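Local structure of axin interactor, dorsalization associated protein (Danio rerio, 2QZQ) at residues P8-P11 / G12-L15; I73-L77 / E78-K82. The protein acts as a ventralizing factor in the embryo, binding axin and disrupting its homodimerization so that axin-mediated JNK activation is inhibited. One frame throughout, in Å; residues are numbered along the deposited sequence.

Overall arrangement
Coming from the N terminus of this C-terminal C2-type domain, the chain first meets contact 1, where residues 8-15 double back through a beta turn just ahead of strand 15-24. Contact 2 follows later in sequence, in the loop that leaves strand 64-72 and leads to strand 85-94, where a short 3-10 turn winds the middle of residues 73-82. Each contact is local and finishes before the next begins, so neither nests within nor crosses the other. In space they lie about 10 Å apart between centres and touch: E10 forms a salt bridge with K79, and T14 probably hydrogen-bonds E78. The two loops thus meet beside the ends of neighbouring antiparallel strands 15-24 and 64-72.

Contact 1. Residues P8-P11 / G12-L15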
loop_
_atom_site.group_PDB
_atom_site.type_symbol
_atom_site.label_atom_id
_atom_site.label_comp_id
_atom_site.label_asym_id
_atom_site.label_seq_id
_atom_site.Cartn_x
_atom_site.Cartn_y
_atom_site.Cartn_z
ATOM N N PRO A 8 16.493 -10.861 6.553
ATOM C CA PRO A 8 17.204 -11.189 7.795
ATOM C C PRO A 8 17.530 -9.890 8.536
ATOM O O PRO A 8 17.837 -8.879 7.893
ATOM C CB PRO A 8 18.510 -11.841 7.308
ATOM C CG PRO A 8 18.653 -11.456 5.869
ATOM C CD PRO A 8 17.251 -11.232 5.339
ATOM N N SER A 9 17.456 -9.914 9.857
ATOM C CA SER A 9 17.822 -8.744 10.644
ATOM C C SER A 9 19.330 -8.459 10.561
ATOM O O SER A 9 20.141 -9.374 10.414
ATOM C CB SER A 9 17.343 -8.884 12.087
ATOM O OG SER A 9 17.991 -9.960 12.729
ATOM N N GLU A 10 19.678 -7.175 10.580
ATOM C CA GLU A 10 21.066 -6.734 10.578
ATOM C C GLU A 10 21.279 -5.887 11.835
ATOM O O GLU A 10 20.438 -5.042 12.181
ATOM C CB GLU A 10 21.424 -5.965 9.298
ATOM C CG GLU A 10 21.645 -6.897 8.107
ATOM C CD GLU A 10 21.820 -6.180 6.782
ATOM O OE1 GLU A 10 22.295 -5.021 6.792
ATOM O OE2 GLU A 10 21.498 -6.787 5.718
ATOM N N PRO A 11 22.371 -6.158 12.565
ATOM C CA PRO A 11 22.601 -5.373 13.782
ATOM C C PRO A 11 22.571 -3.860 13.536
ATOM O O PRO A 11 23.169 -3.365 12.573
ATOM C CB PRO A 11 23.987 -5.854 14.254
ATOM C CG PRO A 11 24.078 -7.292 13.701
ATOM C CD PRO A 11 23.404 -7.206 12.357
ATOM N N GLY A 12 21.869 -3.147 14.417
ATOM C CA GLY A 12 21.792 -1.680 14.378
ATOM C C GLY A 12 20.885 -1.098 13.303
ATOM O O GLY A 12 20.828 0.127 13.120
HETATM N N MSE A 13 20.176 -1.975 12.595
HETATM C CA MSE A 13 19.291 -1.565 11.494
HETATM C C MSE A 13 17.845 -1.961 11.799
HETATM O O MSE A 13 17.575 -2.767 12.696
HETATM C CB MSE A 13 19.733 -2.180 10.153
HETATM C CG MSE A 13 21.183 -2.022 9.792
HETATM SE SE MSE A 13 21.713 -0.239 9.265
HETATM C CE MSE A 13 23.741 -0.468 9.251
ATOM N N THR A 14 16.915 -1.398 11.039
ATOM C CA THR A 14 15.491 -1.512 11.376
ATOM C C THR A 14 14.700 -2.033 10.174
ATOM O O THR A 14 14.929 -1.600 9.056
ATOM C CB THR A 14 14.904 -0.144 11.794
ATOM O OG1 THR A 14 15.781 0.494 12.749
ATOM C CG2 THR A 14 13.518 -0.331 12.392
ATOM N N LEU A 15 13.789 -2.962 10.434
ATOM C CA LEU A 15 12.905 -3.508 9.394
ATOM C C LEU A 15 11.462 -3.155 9.693
ATOM O O LEU A 15 11.019 -3.167 10.854
ATOM C CB LEU A 15 13.062 -5.032 9.265
ATOM C CG LEU A 15 14.361 -5.560 8.657
ATOM C CD1 LEU A 15 14.442 -7.083 8.902
ATOM C CD2 LEU A 15 14.531 -5.212 7.156
HETATM O O HOH W 1 17.575 -5.386 11.252
#
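E10 and M13 close the bend at this point: M13 N donates to E10 O over 3.1 Å, with an N-H...O angle of 150°. M13 is modelled as selenomethionine, and its side chain can be followed outward from there. M13 CB sits 3.6 Å from E10 O, right beside the backbone bond. M13 CG comes next, 3.7 Å from P11 O, and it also meets the side chain across the turn, with E10 CB 4.0 Å from M13 CG. A bend at chi2 (-73°) then turns SE and the terminal CE off the line set by CB and CG, and the side chain also packs on E78. In backbone terms this is a type II beta turn running from E10 to M13, with P11 and G12 at its two central positions; G12 takes the positive phi, 76°, that such a turn needs there. The turn reverses the chain before it enters strand 15-24 of the C2-type sandwich, in a part of the protein probably involved in axin binding. Behind the turn, water 1 bridges the two arms: E10 N donates to it over 2.8 Å, and the water gives a weaker bond to M13 O at 3.0 Å. Farther back, where the arms part, L15 reaches over with one methyl. L15 CD1 lies 4.0 Å from P8 O and 4.1 Å from S9 CA, an apolar branch laid against the backbone of the incoming arm, while the residue also packs on H76. The E10 side chain runs extended beyond CG, and its OE1 forms a salt bridge with K79 NZ, while T14 OG1 probably hydrogen-bonds E78 OE2.

Contact 2. Residues I73-L77 / E78-K82; sequences IQRHL and EKLPK
The guanidinium of R75 has L80 CD2 over one face, 4.1 Å from R75 NE, and K79 O at its edge. The carbonyl oxygen of K79 lies only 4° out of the guanidinium plane, and R75 NH1 donates to it over 3.1 Å with an N-H...O angle of 156°. P81 CD approaches the same group obliquely. R75 starts extended and bends at chi3 (-79°), which carries its head round to the K79 carbonyl, while NH2 is taken up by L48 O. The other flat group, the H76 ring, holds water 2 in plane at its edge, 2.6 Å from H76 ND1. The K79 chain runs alongside H76 in the same direction, bringing K79 NZ to 3.7 Å from H76 ND1, although the main partner of K79 is E10, through a salt bridge. Water 2 accepts a bond from H76 N and a weak one from K79 NZ.

Two successive i to i+3 bonds wind the backbone of H76-L80: K79 N to H76 O at 3.0 Å and L80 N to L77 O at 3.1 Å. L77 CD2 and L80 CD1 meet at 4.0 Å on an apolar side. This short 3-10 turn lies in the loop that joins strand 64-72 to strand 85-94 of the sandwich, a loop that packs I73 and L77 on L16 of strand 15-24 and L80 on V40 of strand 34-41.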
loop_
_atom_site.group_PDB
_atom_site.type_symbol
_atom_site.label_atom_id
_atom_site.label_comp_id
_atom_site.label_asym_id
_atom_site.label_seq_id
_atom_site.Cartn_x
_atom_site.Cartn_y
_atom_site.Cartn_z
ATOM N N ILE A 73 8.622 -4.838 4.242
ATOM C CA ILE A 73 9.349 -3.885 3.397
ATOM C C ILE A 73 10.783 -4.380 3.179
ATOM O O ILE A 73 11.520 -4.624 4.143
ATOM C CB ILE A 73 9.280 -2.453 3.998
ATOM C CG1 ILE A 73 7.824 -1.984 4.008
ATOM C CG2 ILE A 73 10.127 -1.452 3.195
ATOM C CD1 ILE A 73 7.168 -1.999 2.621
ATOM N N GLN A 74 11.155 -4.523 1.909
ATOM C CA GLN A 74 12.339 -5.266 1.495
ATOM C C GLN A 74 13.616 -4.435 1.476
ATOM O O GLN A 74 14.438 -4.540 0.571
ATOM C CB GLN A 74 12.086 -5.912 0.130
ATOM C CG GLN A 74 10.975 -6.953 0.183
ATOM C CD GLN A 74 11.365 -8.162 1.015
ATOM O OE1 GLN A 74 12.371 -8.820 0.723
ATOM N NE2 GLN A 74 10.580 -8.470 2.034
ATOM N N ARG A 75 13.775 -3.597 2.491
ATOM C CA ARG A 75 15.058 -2.949 2.734
ATOM C C ARG A 75 15.081 -2.422 4.157
ATOM O O ARG A 75 14.093 -1.861 4.640
ATOM C CB ARG A 75 15.347 -1.819 1.732
ATOM C CG ARG A 75 16.841 -1.504 1.614
ATOM C CD ARG A 75 17.130 -0.199 0.839
ATOM N NE ARG A 75 17.027 -0.392 -0.608
ATOM C CZ ARG A 75 17.467 0.465 -1.528
ATOM N NH1 ARG A 75 18.063 1.596 -1.172
ATOM N NH2 ARG A 75 17.311 0.187 -2.818
ATOM N N HIS A 76 16.215 -2.603 4.824
ATOM C CA HIS A 76 16.428 -1.959 6.132
ATOM C C HIS A 76 16.235 -0.452 6.003
ATOM O O HIS A 76 16.747 0.180 5.081
ATOM C CB HIS A 76 17.808 -2.342 6.715
ATOM C CG HIS A 76 17.948 -3.811 6.974
ATOM N ND1 HIS A 76 18.354 -4.700 6.002
ATOM C CD2 HIS A 76 17.688 -4.552 8.076
ATOM C CE1 HIS A 76 18.356 -5.925 6.501
ATOM N NE2 HIS A 76 17.951 -5.863 7.758
ATOM N N LEU A 77 15.452 0.117 6.912
ATOM C CA LEU A 77 15.027 1.528 6.806
ATOM C C LEU A 77 16.170 2.523 6.634
ATOM O O LEU A 77 16.065 3.439 5.833
ATOM C CB LEU A 77 14.139 1.934 7.990
ATOM C CG LEU A 77 12.800 1.223 8.159
ATOM C CD1 LEU A 77 12.041 1.774 9.359
ATOM C CD2 LEU A 77 11.966 1.299 6.858
ATOM N N GLU A 78 17.274 2.321 7.363
ATOM C CA GLU A 78 18.424 3.239 7.329
ATOM C C GLU A 78 19.130 3.282 5.972
ATOM O O GLU A 78 19.919 4.203 5.691
ATOM C CB GLU A 78 19.413 2.899 8.467
ATOM C CG GLU A 78 18.828 3.060 9.879
ATOM C CD GLU A 78 18.065 1.843 10.358
ATOM O OE1 GLU A 78 17.950 0.881 9.578
ATOM O OE2 GLU A 78 17.586 1.821 11.514
ATOM N N LYS A 79 18.813 2.310 5.112
ATOM C CA LYS A 79 19.407 2.213 3.773
ATOM C C LYS A 79 18.545 2.799 2.657
ATOM O O LYS A 79 18.987 2.901 1.487
ATOM C CB LYS A 79 19.754 0.762 3.455
ATOM C CG LYS A 79 20.842 0.191 4.333
ATOM C CD LYS A 79 21.003 -1.289 4.072
ATOM C CE LYS A 79 21.868 -1.963 5.119
ATOM N NZ LYS A 79 21.668 -3.428 5.038
ATOM N N LEU A 80 17.318 3.185 3.009
ATOM C CA LEU A 80 16.431 3.887 2.087
ATOM C C LEU A 80 16.839 5.357 1.940
ATOM O O LEU A 80 17.195 6.013 2.943
ATOM C CB LEU A 80 14.954 3.732 2.521
ATOM C CG LEU A 80 14.335 2.340 2.279
ATOM C CD1 LEU A 80 13.056 2.146 3.065
ATOM C CD2 LEU A 80 14.088 2.049 0.775
ATOM N N PRO A 81 16.814 5.873 0.697
ATOM C CA PRO A 81 17.167 7.277 0.450
ATOM C C PRO A 81 16.076 8.217 0.967
ATOM O O PRO A 81 14.911 7.812 1.062
ATOM C CB PRO A 81 17.295 7.352 -1.081
ATOM C CG PRO A 81 16.443 6.240 -1.612
ATOM C CD PRO A 81 16.446 5.155 -0.546
ATOM N N LYS A 82 16.450 9.453 1.324
ATOM C CA LYS A 82 15.517 10.370 1.995
ATOM C C LYS A 82 14.192 10.683 1.260
ATOM O O LYS A 82 13.146 10.891 1.909
ATOM C CB LYS A 82 16.234 11.655 2.444
ATOM C CG LYS A 82 16.937 11.399 3.667
HETATM O O HOH W 2 18.627 -3.986 3.479
#